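Local coordinates for flagellar protein (PDB 3C12), which is the hook-capping protein FlgD, probably needed to build the flagellar hook and possibly acting as a scaffold, represented here by its C-terminal domain, at residues F52-L56 with A69-A75; F40-T46 with Y85-Q91. All blocks are in the same frame, centred on the assembly; numbering follows the deposited sequence.

In the fold
Both interactions belong to the Ig-like, Fn-III-related part of the FlgD C-terminal domain. Interaction 2 is the more buried: strands 39-46 and 83-93 pair backbone to backbone, with a largely apolar face turned to the inside. Interaction 1 lies nearer the surface, where strand 52-60, the other neighbour of strand 39-46 in the sheet, is met by the end of strand 64-70 and the loop after it. A single backbone bond joins its two segments, and mostly side chains do the rest: a lysine-aspartate salt bridge and apolar contacts, several on the tryptophan. Backbone bonds between L56 N and F43 O and between I45 N and K54 O tie the two interactions together, and the rings of W70 and Y85 meet edge-to-face.

Interaction 1: residues F52-L56 with A69-A75; sequences FVKQL and AWDGTDA
K54 and V53 approach the indole of W70 from different directions: the CD of K54 lies at its edge, 3.7 Å from NE1 and near the ring plane, while V53 CG1 comes in obliquely, 3.7 Å from CZ2. One face of the indole carries the CA of G72 over its centre. In the ring plane at the edge sits the carbonyl of T73, whose O accepts from W70 NE1 at 2.6 Å and so fixes the turn of the ring. The smaller ring of F52 meets A75 at its edge, CE2 to CB 3.9 Å, and has the backbone N of K54 above one face, offset toward the rim. With CG anti to the backbone N (chi1 -162°) and the chain extended beyond it, K54 runs past the indole edge beside T73 until NZ arrives at D71. The salt bridge from K54 NZ to D71 OD2 is weak, at 3.2 Å, and the bonds from NZ to D71 OD1 and T73 OG1 are weak as well. D71 is held in place by its own loop, because OD1 accepts the backbone N of T73 in an Asx turn, on the anti side of the carboxylate. Farther along, A75 N donates to V53 O at 2.9 Å. The carboxylate of D74 turns instead to the backbone N of N78. At the other end L56 CD1 lies against A69 and W70, 4.1 Å from W70 CB. V53 and K54 both face I45 on strand 39-46, forming a classic beta bulge, and the loop closes over this bulged edge of the Ig-like fold.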
ATOM      1  N   PHE A  52      13.082  -5.230 -14.026  1.00 53.27           N
ATOM      2  CA  PHE A  52      11.971  -4.647 -14.746  1.00 49.56           C
ATOM      3  C   PHE A  52      11.253  -5.750 -15.512  1.00 47.79           C
ATOM      4  O   PHE A  52      11.887  -6.631 -16.092  1.00 46.34           O
ATOM      5  CB  PHE A  52      12.468  -3.597 -15.741  1.00 48.57           C
ATOM      6  CG  PHE A  52      11.361  -2.970 -16.548  1.00 48.43           C
ATOM      7  CD1 PHE A  52      10.644  -1.879 -16.049  1.00 46.10           C
ATOM      8  CD2 PHE A  52      10.988  -3.513 -17.779  1.00 46.93           C
ATOM      9  CE1 PHE A  52       9.578  -1.349 -16.756  1.00 45.52           C
ATOM     10  CE2 PHE A  52       9.918  -2.983 -18.491  1.00 46.88           C
ATOM     11  CZ  PHE A  52       9.212  -1.901 -17.977  1.00 45.75           C
ATOM     12  N   VAL A  53       9.928  -5.701 -15.504  1.00 46.25           N
ATOM     13  CA  VAL A  53       9.125  -6.678 -16.226  1.00 46.91           C
ATOM     14  C   VAL A  53       8.291  -5.952 -17.280  1.00 47.96           C
ATOM     15  O   VAL A  53       8.451  -6.182 -18.480  1.00 47.70           O
ATOM     16  CB  VAL A  53       8.196  -7.458 -15.282  1.00 46.00           C
ATOM     17  CG1 VAL A  53       7.215  -8.304 -16.089  1.00 45.49           C
ATOM     18  CG2 VAL A  53       9.022  -8.329 -14.366  1.00 44.96           C
ATOM     19  N   LYS A  54       7.395  -5.078 -16.830  1.00 48.05           N
ATOM     20  CA  LYS A  54       6.569  -4.309 -17.745  1.00 48.43           C
ATOM     21  C   LYS A  54       6.139  -3.018 -17.081  1.00 48.66           C
ATOM     22  O   LYS A  54       6.254  -2.863 -15.866  1.00 47.42           O
ATOM     23  CB  LYS A  54       5.331  -5.098 -18.182  1.00 48.04           C
ATOM     24  CG  LYS A  54       4.699  -4.511 -19.436  1.00 46.39           C
ATOM     25  CD  LYS A  54       3.604  -5.397 -20.009  1.00 48.51           C
ATOM     26  CE  LYS A  54       3.295  -5.038 -21.466  1.00 47.55           C
ATOM     27  NZ  LYS A  54       2.116  -5.769 -22.022  1.00 47.89           N
ATOM     28  N   GLN A  55       5.637  -2.092 -17.888  1.00 48.61           N
ATOM     29  CA  GLN A  55       5.190  -0.806 -17.381  1.00 48.89           C
ATOM     30  C   GLN A  55       3.889  -0.389 -18.063  1.00 47.28           C
ATOM     31  O   GLN A  55       3.744  -0.488 -19.279  1.00 47.14           O
ATOM     32  CB  GLN A  55       6.275   0.239 -17.625  1.00 51.06           C
ATOM     33  CG  GLN A  55       6.368   1.308 -16.554  1.00 56.69           C
ATOM     34  CD  GLN A  55       6.209   2.693 -17.131  1.00 58.51           C
ATOM     35  OE1 GLN A  55       6.776   3.656 -16.624  1.00 59.45           O
ATOM     36  NE2 GLN A  55       5.423   2.801 -18.195  1.00 61.30           N
ATOM     37  N   LEU A  56       2.938   0.067 -17.263  1.00 45.83           N
ATOM     38  CA  LEU A  56       1.647   0.491 -17.776  1.00 44.46           C
ATOM     39  C   LEU A  56       1.467   1.965 -17.469  1.00 44.07           C
ATOM     40  O   LEU A  56       2.033   2.479 -16.505  1.00 44.47           O
ATOM     41  CB  LEU A  56       0.526  -0.308 -17.106  1.00 44.59           C
ATOM     42  CG  LEU A  56       0.599  -1.835 -17.176  1.00 45.84           C
ATOM     43  CD1 LEU A  56      -0.308  -2.458 -16.127  1.00 44.47           C
ATOM     44  CD2 LEU A  56       0.216  -2.298 -18.572  1.00 46.80           C
ATOM     45  N   ALA A  69      -4.440  -2.727 -15.162  1.00 55.38           N
ATOM     46  CA  ALA A  69      -4.560  -4.131 -15.522  1.00 56.40           C
ATOM     47  C   ALA A  69      -3.328  -4.629 -16.261  1.00 57.24           C
ATOM     48  O   ALA A  69      -2.928  -4.063 -17.276  1.00 57.42           O
ATOM     49  CB  ALA A  69      -5.802  -4.348 -16.372  1.00 55.87           C
ATOM     50  N   TRP A  70      -2.723  -5.689 -15.737  1.00 58.32           N
ATOM     51  CA  TRP A  70      -1.550  -6.273 -16.358  1.00 58.60           C
ATOM     52  C   TRP A  70      -1.968  -7.597 -16.971  1.00 59.57           C
ATOM     53  O   TRP A  70      -2.607  -8.416 -16.313  1.00 59.69           O
ATOM     54  CB  TRP A  70      -0.437  -6.487 -15.328  1.00 57.57           C
ATOM     55  CG  TRP A  70       0.788  -7.118 -15.909  1.00 58.37           C
ATOM     56  CD1 TRP A  70       1.349  -6.847 -17.123  1.00 58.66           C
ATOM     57  CD2 TRP A  70       1.611  -8.121 -15.302  1.00 58.96           C
ATOM     58  NE1 TRP A  70       2.468  -7.619 -17.311  1.00 58.94           N
ATOM     59  CE2 TRP A  70       2.652  -8.410 -16.208  1.00 59.24           C
ATOM     60  CE3 TRP A  70       1.570  -8.804 -14.082  1.00 59.04           C
ATOM     61  CZ2 TRP A  70       3.645  -9.354 -15.933  1.00 60.73           C
ATOM     62  CZ3 TRP A  70       2.559  -9.744 -13.809  1.00 60.66           C
ATOM     63  CH2 TRP A  70       3.581 -10.008 -14.732  1.00 61.21           C
ATOM     64  N   ASP A  71      -1.614  -7.786 -18.240  1.00 61.35           N
ATOM     65  CA  ASP A  71      -1.947  -9.001 -18.972  1.00 62.49           C
ATOM     66  C   ASP A  71      -1.014 -10.165 -18.654  1.00 62.21           C
ATOM     67  O   ASP A  71      -1.162 -11.252 -19.202  1.00 62.74           O
ATOM     68  CB  ASP A  71      -1.930  -8.727 -20.476  1.00 64.33           C
ATOM     69  CG  ASP A  71      -0.715  -7.953 -20.906  1.00 66.91           C
ATOM     70  OD1 ASP A  71       0.359  -8.181 -20.320  1.00 68.35           O
ATOM     71  OD2 ASP A  71      -0.831  -7.124 -21.829  1.00 68.61           O
ATOM     72  N   GLY A  72      -0.045  -9.941 -17.777  1.00 61.39           N
ATOM     73  CA  GLY A  72       0.861 -11.013 -17.410  1.00 60.84           C
ATOM     74  C   GLY A  72       2.016 -11.239 -18.362  1.00 60.89           C
ATOM     75  O   GLY A  72       2.643 -12.302 -18.360  1.00 59.87           O
ATOM     76  N   THR A  73       2.300 -10.240 -19.188  1.00 61.10           N
ATOM     77  CA  THR A  73       3.404 -10.336 -20.136  1.00 61.77           C
ATOM     78  C   THR A  73       4.410  -9.221 -19.879  1.00 61.39           C
ATOM     79  O   THR A  73       4.059  -8.187 -19.306  1.00 60.92           O
ATOM     80  CB  THR A  73       2.899 -10.237 -21.586  1.00 61.78           C
ATOM     81  OG1 THR A  73       2.025  -9.110 -21.711  1.00 62.03           O
ATOM     82  CG2 THR A  73       2.151 -11.498 -21.973  1.00 61.60           C
ATOM     83  N   ASP A  74       5.661  -9.436 -20.281  1.00 61.43           N
ATOM     84  CA  ASP A  74       6.681  -8.409 -20.087  1.00 61.10           C
ATOM     85  C   ASP A  74       6.619  -7.410 -21.245  1.00 60.06           C
ATOM     86  O   ASP A  74       5.870  -7.621 -22.203  1.00 59.95           O
ATOM     87  CB  ASP A  74       8.081  -9.044 -19.953  1.00 60.76           C
ATOM     88  CG  ASP A  74       8.567  -9.723 -21.233  1.00 61.18           C
ATOM     89  OD1 ASP A  74       9.694 -10.286 -21.199  1.00 61.79           O
ATOM     90  OD2 ASP A  74       7.847  -9.695 -22.258  1.00 59.66           O
ATOM     91  N   ALA A  75       7.378  -6.319 -21.146  1.00 59.48           N
ATOM     92  CA  ALA A  75       7.396  -5.282 -22.186  1.00 59.67           C
ATOM     93  C   ALA A  75       7.733  -5.865 -23.553  1.00 59.67           C
ATOM     94  O   ALA A  75       7.398  -5.287 -24.586  1.00 60.08           O
ATOM     95  CB  ALA A  75       8.395  -4.186 -21.822  1.00 57.05           C
TER

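Interaction 2: residues F40-T46 with Y85-Q91; sequences FVNFEIT and YGITATQ
E44 O takes three contacts: the backbone N-H of T88 at 3.0 Å, a water at 2.8 Å, and a CA-H...O approach from I87. That water also bonds T46 OG1 and donates weakly to G86 O, bridging both strands on the face that carries E44, T46 and T88. On this face T88 OG1 also has a weak hydrogen bond with K100 of the second subunit. Another water joins N42 O to T90 OG1. N42 with T90, E44 with T88 and T46 with G86 are the hydrogen-bonded pairs. E44 N to T88 O, 2.8 Å, is nearly straight at 167°, whereas G86 N to T46 O is more bent (137°). From the other face F43 directs its ring inward, CD2 lying 3.8 Å from A89 CB and 4.0 Å from I87 CD1, both oblique to the ring. I87 stretches out with CG1 anti to its N (chi1 179°), which sets its tip alongside that ring. I45 CG2 packs on Y85 CB, and Y85 OH bonds to A81 O beyond the contact. V33, V66 and F68 are among the residues packed on this side. Regular antiparallel pairing, with a largely apolar face turned to the opposing strands, is characteristic of a sheet in an Ig-like beta sandwich.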
ATOM      1  N   PHE A  40      -1.425  11.430 -15.435  1.00 47.95           N
ATOM      2  CA  PHE A  40      -1.307  10.010 -15.738  1.00 46.57           C
ATOM      3  C   PHE A  40      -0.580   9.275 -14.623  1.00 45.87           C
ATOM      4  O   PHE A  40       0.160   9.867 -13.843  1.00 45.16           O
ATOM      5  CB  PHE A  40      -0.595   9.772 -17.083  1.00 46.62           C
ATOM      6  CG  PHE A  40       0.856  10.188 -17.107  1.00 48.06           C
ATOM      7  CD1 PHE A  40       1.212  11.522 -17.254  1.00 47.79           C
ATOM      8  CD2 PHE A  40       1.864   9.239 -16.998  1.00 47.92           C
ATOM      9  CE1 PHE A  40       2.546  11.900 -17.295  1.00 49.88           C
ATOM     10  CE2 PHE A  40       3.200   9.612 -17.035  1.00 49.83           C
ATOM     11  CZ  PHE A  40       3.540  10.943 -17.184  1.00 49.62           C
ATOM     12  N   VAL A  41      -0.813   7.977 -14.533  1.00 45.21           N
ATOM     13  CA  VAL A  41      -0.154   7.182 -13.523  1.00 46.33           C
ATOM     14  C   VAL A  41       0.544   6.026 -14.209  1.00 44.81           C
ATOM     15  O   VAL A  41      -0.024   5.372 -15.079  1.00 43.50           O
ATOM     16  CB  VAL A  41      -1.162   6.663 -12.485  1.00 47.09           C
ATOM     17  CG1 VAL A  41      -2.362   6.091 -13.185  1.00 49.66           C
ATOM     18  CG2 VAL A  41      -0.515   5.617 -11.608  1.00 45.16           C
ATOM     19  N   ASN A  42       1.797   5.802 -13.836  1.00 46.07           N
ATOM     20  CA  ASN A  42       2.578   4.718 -14.412  1.00 46.99           C
ATOM     21  C   ASN A  42       2.774   3.595 -13.407  1.00 46.38           C
ATOM     22  O   ASN A  42       3.330   3.794 -12.327  1.00 45.81           O
ATOM     23  CB  ASN A  42       3.940   5.226 -14.897  1.00 46.90           C
ATOM     24  CG  ASN A  42       3.846   5.996 -16.194  1.00 47.92           C
ATOM     25  OD1 ASN A  42       4.840   6.505 -16.694  1.00 47.48           O
ATOM     26  ND2 ASN A  42       2.645   6.084 -16.746  1.00 51.34           N
ATOM     27  N   PHE A  43       2.293   2.414 -13.781  1.00 45.45           N
ATOM     28  CA  PHE A  43       2.401   1.229 -12.948  1.00 47.00           C
ATOM     29  C   PHE A  43       3.552   0.390 -13.466  1.00 46.43           C
ATOM     30  O   PHE A  43       3.555  -0.032 -14.612  1.00 46.71           O
ATOM     31  CB  PHE A  43       1.098   0.427 -12.993  1.00 47.24           C
ATOM     32  CG  PHE A  43      -0.115   1.227 -12.615  1.00 50.23           C
ATOM     33  CD1 PHE A  43      -0.697   2.102 -13.522  1.00 51.22           C
ATOM     34  CD2 PHE A  43      -0.660   1.125 -11.343  1.00 48.93           C
ATOM     35  CE1 PHE A  43      -1.802   2.862 -13.168  1.00 52.24           C
ATOM     36  CE2 PHE A  43      -1.764   1.884 -10.981  1.00 51.15           C
ATOM     37  CZ  PHE A  43      -2.335   2.753 -11.895  1.00 52.09           C
ATOM     38  N   GLU A  44       4.539   0.162 -12.614  1.00 47.59           N
ATOM     39  CA  GLU A  44       5.702  -0.616 -12.991  1.00 50.68           C
ATOM     40  C   GLU A  44       5.724  -1.972 -12.294  1.00 50.71           C
ATOM     41  O   GLU A  44       5.647  -2.052 -11.071  1.00 49.41           O
ATOM     42  CB  GLU A  44       6.962   0.162 -12.639  1.00 53.99           C
ATOM     43  CG  GLU A  44       8.246  -0.601 -12.865  1.00 60.11           C
ATOM     44  CD  GLU A  44       9.432   0.089 -12.235  1.00 64.09           C
ATOM     45  OE1 GLU A  44       9.406   0.293 -11.001  1.00 67.35           O
ATOM     46  OE2 GLU A  44      10.383   0.428 -12.968  1.00 66.51           O
ATOM     47  N   ILE A  45       5.838  -3.035 -13.082  1.00 50.59           N
ATOM     48  CA  ILE A  45       5.878  -4.390 -12.548  1.00 51.27           C
ATOM     49  C   ILE A  45       7.308  -4.930 -12.495  1.00 50.94           C
ATOM     50  O   ILE A  45       7.988  -4.984 -13.512  1.00 51.22           O
ATOM     51  CB  ILE A  45       5.003  -5.340 -13.407  1.00 52.00           C
ATOM     52  CG1 ILE A  45       3.532  -5.156 -13.050  1.00 50.92           C
ATOM     53  CG2 ILE A  45       5.411  -6.785 -13.185  1.00 53.03           C
ATOM     54  CD1 ILE A  45       3.043  -3.761 -13.213  1.00 52.57           C
ATOM     55  N   THR A  46       7.765  -5.318 -11.309  1.00 51.41           N
ATOM     56  CA  THR A  46       9.110  -5.864 -11.161  1.00 52.59           C
ATOM     57  C   THR A  46       9.041  -7.311 -10.675  1.00 53.42           C
ATOM     58  O   THR A  46       7.996  -7.764 -10.202  1.00 52.82           O
ATOM     59  CB  THR A  46       9.950  -5.032 -10.185  1.00 52.17           C
ATOM     60  OG1 THR A  46       9.274  -4.946  -8.928  1.00 54.85           O
ATOM     61  CG2 THR A  46      10.169  -3.640 -10.732  1.00 52.08           C
ATOM     62  N   TYR A  85       4.274 -10.759  -8.241  1.00 49.06           N
ATOM     63  CA  TYR A  85       5.152  -9.739  -8.785  1.00 47.81           C
ATOM     64  C   TYR A  85       4.931  -8.432  -8.058  1.00 47.27           C
ATOM     65  O   TYR A  85       3.812  -8.139  -7.627  1.00 47.15           O
ATOM     66  CB  TYR A  85       4.886  -9.535 -10.273  1.00 48.29           C
ATOM     67  CG  TYR A  85       5.325 -10.686 -11.120  1.00 50.50           C
ATOM     68  CD1 TYR A  85       4.549 -11.840 -11.232  1.00 51.35           C
ATOM     69  CD2 TYR A  85       6.542 -10.640 -11.789  1.00 52.25           C
ATOM     70  CE1 TYR A  85       4.978 -12.919 -11.989  1.00 52.44           C
ATOM     71  CE2 TYR A  85       6.984 -11.713 -12.551  1.00 52.67           C
ATOM     72  CZ  TYR A  85       6.201 -12.845 -12.646  1.00 53.14           C
ATOM     73  OH  TYR A  85       6.661 -13.897 -13.401  1.00 54.90           O
ATOM     74  N   GLY A  86       5.996  -7.646  -7.928  1.00 45.99           N
ATOM     75  CA  GLY A  86       5.887  -6.367  -7.254  1.00 44.98           C
ATOM     76  C   GLY A  86       5.333  -5.281  -8.159  1.00 44.17           C
ATOM     77  O   GLY A  86       5.648  -5.231  -9.347  1.00 42.46           O
ATOM     78  N   ILE A  87       4.493  -4.417  -7.605  1.00 43.02           N
ATOM     79  CA  ILE A  87       3.926  -3.332  -8.390  1.00 42.23           C
ATOM     80  C   ILE A  87       4.060  -1.980  -7.699  1.00 42.05           C
ATOM     81  O   ILE A  87       3.747  -1.824  -6.520  1.00 42.12           O
ATOM     82  CB  ILE A  87       2.433  -3.570  -8.732  1.00 43.05           C
ATOM     83  CG1 ILE A  87       1.914  -2.373  -9.531  1.00 42.17           C
ATOM     84  CG2 ILE A  87       1.611  -3.776  -7.471  1.00 40.11           C
ATOM     85  CD1 ILE A  87       0.448  -2.409  -9.813  1.00 40.19           C
ATOM     86  N   THR A  88       4.538  -1.004  -8.458  1.00 41.95           N
ATOM     87  CA  THR A  88       4.719   0.348  -7.962  1.00 41.78           C
ATOM     88  C   THR A  88       3.957   1.321  -8.853  1.00 40.58           C
ATOM     89  O   THR A  88       3.961   1.200 -10.078  1.00 39.73           O
ATOM     90  CB  THR A  88       6.208   0.717  -7.938  1.00 43.04           C
ATOM     91  OG1 THR A  88       6.878  -0.133  -7.002  1.00 46.45           O
ATOM     92  CG2 THR A  88       6.400   2.166  -7.526  1.00 42.35           C
ATOM     93  N   ALA A  89       3.288   2.281  -8.232  1.00 39.42           N
ATOM     94  CA  ALA A  89       2.518   3.247  -8.992  1.00 38.64           C
ATOM     95  C   ALA A  89       3.011   4.644  -8.741  1.00 39.35           C
ATOM     96  O   ALA A  89       3.154   5.078  -7.598  1.00 37.81           O
ATOM     97  CB  ALA A  89       1.055   3.150  -8.632  1.00 38.29           C
ATOM     98  N   THR A  90       3.280   5.350  -9.831  1.00 40.00           N
ATOM     99  CA  THR A  90       3.747   6.718  -9.738  1.00 39.26           C
ATOM    100  C   THR A  90       2.871   7.631 -10.553  1.00 40.52           C
ATOM    101  O   THR A  90       2.627   7.404 -11.739  1.00 40.26           O
ATOM    102  CB  THR A  90       5.164   6.862 -10.242  1.00 39.49           C
ATOM    103  OG1 THR A  90       5.985   5.862  -9.632  1.00 39.04           O
ATOM    104  CG2 THR A  90       5.694   8.260  -9.898  1.00 37.72           C
ATOM    105  N   GLN A  91       2.408   8.677  -9.892  1.00 41.81           N
ATOM    106  CA  GLN A  91       1.548   9.657 -10.516  1.00 42.05           C
ATOM    107  C   GLN A  91       2.385  10.822 -11.004  1.00 42.27           C
ATOM    108  O   GLN A  91       3.408  11.171 -10.418  1.00 38.82           O
ATOM    109  CB  GLN A  91       0.520  10.161  -9.502  1.00 41.92           C
ATOM    110  CG  GLN A  91      -0.562  11.044 -10.077  1.00 41.92           C
ATOM    111  CD  GLN A  91      -1.197  11.928  -9.026  1.00 44.61           C
ATOM    112  OE1 GLN A  91      -0.600  12.913  -8.601  1.00 45.39           O
ATOM    113  NE2 GLN A  91      -2.409  11.577  -8.596  1.00 42.09           N
TER
HETATM  114  O   HOH W   1       5.814   3.045 -10.759  1.00 30.91           O
HETATM  115  O   HOH W   2       7.486  -2.859  -9.129  1.00 34.46           O